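Long-range contact in uncharacterized protein (PDB 4QB7), which is probably a component of the fimbrial tip, part of the cell-surface filaments that mediate adhesion and biofilm formation: residues 190-204 with 223-237. Numbering follows the deposited sequence.
With SO4 (sulfate ion), chain K; SO4 (sulfate ion), chain Q.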
# COMPACT_ATOMS: atom_id res chain seq x y z
N VAL A 190 11.15 -16.07 -16.13
CA VAL A 190 10.17 -16.25 -15.06
C VAL A 190 8.78 -16.21 -15.71
O VAL A 190 8.51 -15.33 -16.54
CB VAL A 190 10.35 -15.25 -13.90
CG1 VAL A 190 9.16 -15.28 -12.93
CG2 VAL A 190 11.66 -15.52 -13.16
N THR A 191 7.93 -17.22 -15.41
CA THR A 191 6.62 -17.37 -16.05
C THR A 191 5.45 -17.28 -15.06
O THR A 191 4.30 -17.16 -15.47
CB THR A 191 6.60 -18.73 -16.76
OG1 THR A 191 6.88 -19.75 -15.80
CG2 THR A 191 7.64 -18.84 -17.88
N GLY A 192 5.74 -17.39 -13.77
CA GLY A 192 4.69 -17.37 -12.76
C GLY A 192 5.19 -17.00 -11.39
O GLY A 192 6.38 -17.18 -11.09
N LEU A 193 4.29 -16.48 -10.56
CA LEU A 193 4.59 -16.06 -9.19
C LEU A 193 3.30 -16.03 -8.38
O LEU A 193 2.28 -15.51 -8.85
CB LEU A 193 5.27 -14.67 -9.16
CG LEU A 193 5.83 -14.23 -7.80
CD1 LEU A 193 7.14 -14.89 -7.49
CD2 LEU A 193 6.02 -12.78 -7.77
N LYS A 194 3.35 -16.64 -7.19
CA LYS A 194 2.26 -16.67 -6.22
C LYS A 194 2.78 -16.20 -4.87
O LYS A 194 3.95 -16.42 -4.57
CB LYS A 194 1.67 -18.09 -6.08
CG LYS A 194 0.84 -18.59 -7.24
CD LYS A 194 0.40 -19.99 -6.97
CE LYS A 194 -0.42 -20.59 -8.08
NZ LYS A 194 -1.62 -21.29 -7.54
N LEU A 195 1.91 -15.55 -4.07
CA LEU A 195 2.24 -15.21 -2.69
C LEU A 195 1.56 -16.23 -1.79
O LEU A 195 0.35 -16.46 -1.93
CB LEU A 195 1.84 -13.76 -2.32
CG LEU A 195 1.97 -13.40 -0.83
CD1 LEU A 195 3.45 -13.17 -0.43
CD2 LEU A 195 1.09 -12.23 -0.48
N ASP A 196 2.33 -16.89 -0.93
CA ASP A 196 1.82 -17.86 0.05
C ASP A 196 1.69 -17.12 1.40
O ASP A 196 2.70 -16.86 2.07
CB ASP A 196 2.75 -19.08 0.15
CG ASP A 196 2.24 -20.22 1.03
OD1 ASP A 196 1.16 -20.06 1.66
OD2 ASP A 196 2.91 -21.27 1.08
N PRO A 197 0.46 -16.69 1.77
CA PRO A 197 0.31 -15.87 2.99
C PRO A 197 0.19 -16.64 4.30
O PRO A 197 -0.06 -16.04 5.35
CB PRO A 197 -1.00 -15.12 2.71
CG PRO A 197 -1.80 -16.09 1.93
CD PRO A 197 -0.83 -16.84 1.07
N GLY A 198 0.35 -17.95 4.25
CA GLY A 198 0.15 -18.77 5.43
C GLY A 198 -1.35 -18.91 5.64
O GLY A 198 -2.11 -18.95 4.67
N SER A 199 -1.78 -18.95 6.92
CA SER A 199 -3.19 -19.08 7.27
C SER A 199 -3.65 -18.04 8.30
O SER A 199 -4.82 -17.65 8.26
CB SER A 199 -3.48 -20.48 7.79
OG SER A 199 -2.50 -20.93 8.71
N THR A 200 -2.75 -17.58 9.21
CA THR A 200 -3.16 -16.60 10.24
C THR A 200 -2.13 -15.45 10.37
O THR A 200 -1.90 -14.98 11.49
CB THR A 200 -3.39 -17.31 11.62
OG1 THR A 200 -2.27 -18.13 11.96
CG2 THR A 200 -4.66 -18.13 11.65
N THR A 201 -1.58 -14.94 9.25
CA THR A 201 -0.54 -13.91 9.26
C THR A 201 -0.94 -12.60 8.57
O THR A 201 -0.77 -11.55 9.17
CB THR A 201 0.74 -14.49 8.59
OG1 THR A 201 1.11 -15.70 9.25
CG2 THR A 201 1.91 -13.52 8.62
N LEU A 202 -1.39 -12.67 7.32
CA LEU A 202 -1.71 -11.53 6.47
C LEU A 202 -3.21 -11.25 6.42
O LEU A 202 -3.97 -12.07 5.90
CB LEU A 202 -1.16 -11.77 5.04
CG LEU A 202 -1.14 -10.58 4.08
CD1 LEU A 202 -0.22 -9.48 4.59
CD2 LEU A 202 -0.72 -11.00 2.70
N TYR A 203 -3.62 -10.07 6.91
CA TYR A 203 -5.02 -9.67 6.90
C TYR A 203 -5.46 -9.29 5.51
O TYR A 203 -4.70 -8.63 4.77
CB TYR A 203 -5.27 -8.44 7.81
CG TYR A 203 -5.05 -8.63 9.29
CD1 TYR A 203 -5.43 -9.80 9.93
CD2 TYR A 203 -4.55 -7.59 10.08
CE1 TYR A 203 -5.24 -9.98 11.30
CE2 TYR A 203 -4.34 -7.76 11.45
CZ TYR A 203 -4.69 -8.95 12.05
OH TYR A 203 -4.50 -9.16 13.40
N ASN A 204 -6.72 -9.62 5.16
CA ASN A 204 -7.28 -9.13 3.91
C ASN A 204 -8.28 -8.03 4.26
O ASN A 204 -8.60 -7.21 3.41
CB ASN A 204 -7.91 -10.24 3.07
CG ASN A 204 -9.17 -10.78 3.64
OD1 ASN A 204 -9.27 -11.08 4.82
ND2 ASN A 204 -10.19 -10.83 2.81
N SER A 223 -9.85 -11.51 9.81
CA SER A 223 -10.03 -11.89 8.41
C SER A 223 -8.68 -11.95 7.75
O SER A 223 -7.97 -10.96 7.72
CB SER A 223 -10.96 -10.91 7.70
OG SER A 223 -11.41 -11.43 6.46
N TYR A 224 -8.31 -13.13 7.25
CA TYR A 224 -7.01 -13.33 6.65
C TYR A 224 -7.04 -13.75 5.22
O TYR A 224 -8.04 -14.31 4.76
CB TYR A 224 -6.30 -14.48 7.38
CG TYR A 224 -5.99 -14.24 8.83
CD1 TYR A 224 -4.90 -13.46 9.22
CD2 TYR A 224 -6.72 -14.87 9.83
CE1 TYR A 224 -4.61 -13.24 10.56
CE2 TYR A 224 -6.43 -14.66 11.18
CZ TYR A 224 -5.38 -13.84 11.54
OH TYR A 224 -5.07 -13.64 12.86
N PHE A 225 -5.90 -13.58 4.53
CA PHE A 225 -5.55 -14.24 3.28
C PHE A 225 -5.08 -15.62 3.77
O PHE A 225 -4.18 -15.65 4.63
CB PHE A 225 -4.45 -13.48 2.51
CG PHE A 225 -4.88 -12.29 1.72
CD1 PHE A 225 -5.65 -12.44 0.57
CD2 PHE A 225 -4.42 -11.02 2.05
CE1 PHE A 225 -6.02 -11.32 -0.20
CE2 PHE A 225 -4.79 -9.91 1.28
CZ PHE A 225 -5.58 -10.07 0.16
N SER A 226 -5.73 -16.72 3.37
CA SER A 226 -5.36 -18.04 3.90
C SER A 226 -5.10 -19.04 2.79
O SER A 226 -4.91 -20.24 3.05
CB SER A 226 -6.44 -18.56 4.84
OG SER A 226 -7.68 -18.73 4.19
N THR A 227 -5.08 -18.56 1.55
CA THR A 227 -4.84 -19.39 0.35
C THR A 227 -3.80 -18.69 -0.50
O THR A 227 -3.64 -17.48 -0.39
CB THR A 227 -6.15 -19.59 -0.43
OG1 THR A 227 -6.70 -18.31 -0.79
CG2 THR A 227 -7.17 -20.42 0.33
N GLU A 228 -3.10 -19.45 -1.38
CA GLU A 228 -2.09 -18.88 -2.29
C GLU A 228 -2.73 -17.85 -3.20
O GLU A 228 -3.87 -18.02 -3.65
CB GLU A 228 -1.41 -19.97 -3.09
CG GLU A 228 -0.43 -20.74 -2.24
CD GLU A 228 0.35 -21.83 -2.95
OE1 GLU A 228 0.00 -22.17 -4.10
OE2 GLU A 228 1.28 -22.37 -2.32
N GLN A 229 -2.04 -16.73 -3.37
CA GLN A 229 -2.55 -15.61 -4.17
C GLN A 229 -1.75 -15.54 -5.42
O GLN A 229 -0.54 -15.32 -5.34
CB GLN A 229 -2.48 -14.28 -3.38
CG GLN A 229 -3.29 -14.29 -2.07
CD GLN A 229 -4.78 -14.47 -2.28
OE1 GLN A 229 -5.41 -13.80 -3.12
NE2 GLN A 229 -5.37 -15.38 -1.52
N ASP A 230 -2.39 -15.78 -6.59
CA ASP A 230 -1.71 -15.79 -7.88
C ASP A 230 -1.44 -14.39 -8.39
O ASP A 230 -2.38 -13.62 -8.63
CB ASP A 230 -2.47 -16.60 -8.94
CG ASP A 230 -1.61 -17.09 -10.10
OD1 ASP A 230 -0.40 -16.74 -10.15
OD2 ASP A 230 -2.14 -17.85 -10.95
N LEU A 231 -0.14 -14.09 -8.59
CA LEU A 231 0.37 -12.81 -9.08
C LEU A 231 0.88 -12.91 -10.52
O LEU A 231 1.41 -11.93 -11.03
CB LEU A 231 1.54 -12.33 -8.18
CG LEU A 231 1.30 -12.14 -6.69
CD1 LEU A 231 2.58 -11.82 -6.02
CD2 LEU A 231 0.33 -11.00 -6.44
N SER A 232 0.74 -14.07 -11.17
CA SER A 232 1.27 -14.31 -12.53
C SER A 232 0.80 -13.31 -13.57
O SER A 232 1.62 -12.89 -14.40
CB SER A 232 0.93 -15.72 -13.01
OG SER A 232 1.48 -16.67 -12.11
N ASP A 233 -0.48 -12.91 -13.55
CA ASP A 233 -0.97 -11.96 -14.55
C ASP A 233 -0.66 -10.49 -14.17
O ASP A 233 -0.93 -9.59 -14.96
CB ASP A 233 -2.48 -12.13 -14.81
CG ASP A 233 -2.85 -13.47 -15.41
OD1 ASP A 233 -2.09 -13.96 -16.28
OD2 ASP A 233 -3.88 -14.03 -15.00
N PHE A 234 -0.08 -10.27 -12.97
CA PHE A 234 0.30 -8.95 -12.50
C PHE A 234 1.67 -8.62 -13.05
O PHE A 234 2.01 -7.44 -13.27
CB PHE A 234 0.26 -8.88 -10.96
CG PHE A 234 0.73 -7.55 -10.39
CD1 PHE A 234 -0.07 -6.41 -10.47
CD2 PHE A 234 2.01 -7.42 -9.82
CE1 PHE A 234 0.38 -5.18 -9.99
CE2 PHE A 234 2.45 -6.19 -9.31
CZ PHE A 234 1.63 -5.08 -9.40
N LEU A 235 2.46 -9.68 -13.29
CA LEU A 235 3.83 -9.59 -13.78
C LEU A 235 3.88 -8.99 -15.18
O LEU A 235 3.00 -9.23 -16.02
CB LEU A 235 4.55 -10.95 -13.76
CG LEU A 235 4.49 -11.84 -12.52
CD1 LEU A 235 5.33 -13.09 -12.74
CD2 LEU A 235 4.94 -11.12 -11.27
N ASN A 236 4.93 -8.22 -15.43
CA ASN A 236 5.17 -7.51 -16.68
C ASN A 236 5.75 -8.45 -17.74
O ASN A 236 6.80 -8.17 -18.32
CB ASN A 236 6.11 -6.36 -16.37
CG ASN A 236 6.26 -5.33 -17.44
OD1 ASN A 236 5.42 -5.18 -18.34
ND2 ASN A 236 7.39 -4.64 -17.38
N LYS A 237 5.05 -9.58 -17.99
CA LYS A 237 5.43 -10.61 -18.97
C LYS A 237 5.32 -10.06 -20.38
O LYS A 237 4.43 -9.27 -20.64
CB LYS A 237 4.56 -11.87 -18.80
CG LYS A 237 5.03 -12.81 -17.68
CD LYS A 237 3.88 -13.52 -16.98
CE LYS A 237 3.46 -14.83 -17.58
NZ LYS A 237 2.16 -15.27 -17.03
S SO4 K . 3.83 -21.08 -15.73
O1 SO4 K . 5.07 -21.31 -16.39
O2 SO4 K . 3.33 -22.37 -15.32
O3 SO4 K . 4.10 -20.28 -14.58
O4 SO4 K . 2.89 -20.39 -16.66
S SO4 Q . -4.23 -7.28 16.49
O1 SO4 Q . -3.20 -8.24 16.92
O2 SO4 Q . -5.58 -7.76 16.86
O3 SO4 Q . -3.98 -5.99 17.13
O4 SO4 Q . -4.14 -7.13 15.04
O HOH W 1 -2.45 -22.81 -5.17
O HOH W 2 -2.12 -15.24 6.48
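Leu-195 and Gln-229 form the hydrogen-bonded pair of a short antiparallel ladder by which residues 229-230 join strand 186-196 in the β-rich fimbrillin-like fold, and the contact illustrates how side chains and water finish what a brief ladder begins. Both backbone bonds of the pair are 2.8 Å long: Leu-195 N to Gln-229 O and Gln-229 N to Leu-195 O, the latter nearly straight at 172°. Two residues on, Leu-231 N donates to Leu-193 O, in that carbonyl's plane. The pairing then lapses, and Ser-232 OG takes over from the backbone, accepting from Leu-193 N at 3.2 Å. That hydroxyl donates in turn to Asp-230 OD1, on the syn lone pair of the carboxylate oxygen, while Ser-232 N reaches the same oxygen from above the carboxylate plane. The backbone bond makes an Asx turn, and the two bonds together orient the serine that receives the N-H of Leu-193. Water 1 accepts from Lys-194 NZ and donates to Glu-228 OE1, spanning a long salt bridge between the same two atoms (3.9 Å); Glu-228 OE2, near the like-charged Asp-196, is answered by Lys-288.

Beyond Pro-197 regular pairing is interrupted, and backbone bonds resume beside strand 203-209, in another sheet, where Phe-225 N bonds to Leu-202 O and Asn-204 N to Ser-223 O. Water 2 links the two segments here, accepting from Leu-202 N and donating to Pro-197 O and Phe-225 O. With CG anti to its carbonyl carbon (chi1 -63°), Tyr-224 lays its ring against the 199-201 loop, Thr-200 CA standing 3.6 Å from the ring centroid. Beside it, Tyr-203 points the same way, and its OH donates to O4 of a sulfate probably from the crystallisation liquor, at 2.6 Å. Phe-225 receives Asn-204 in similar fashion, with CB over the ring centre, 3.6 Å from the centroid.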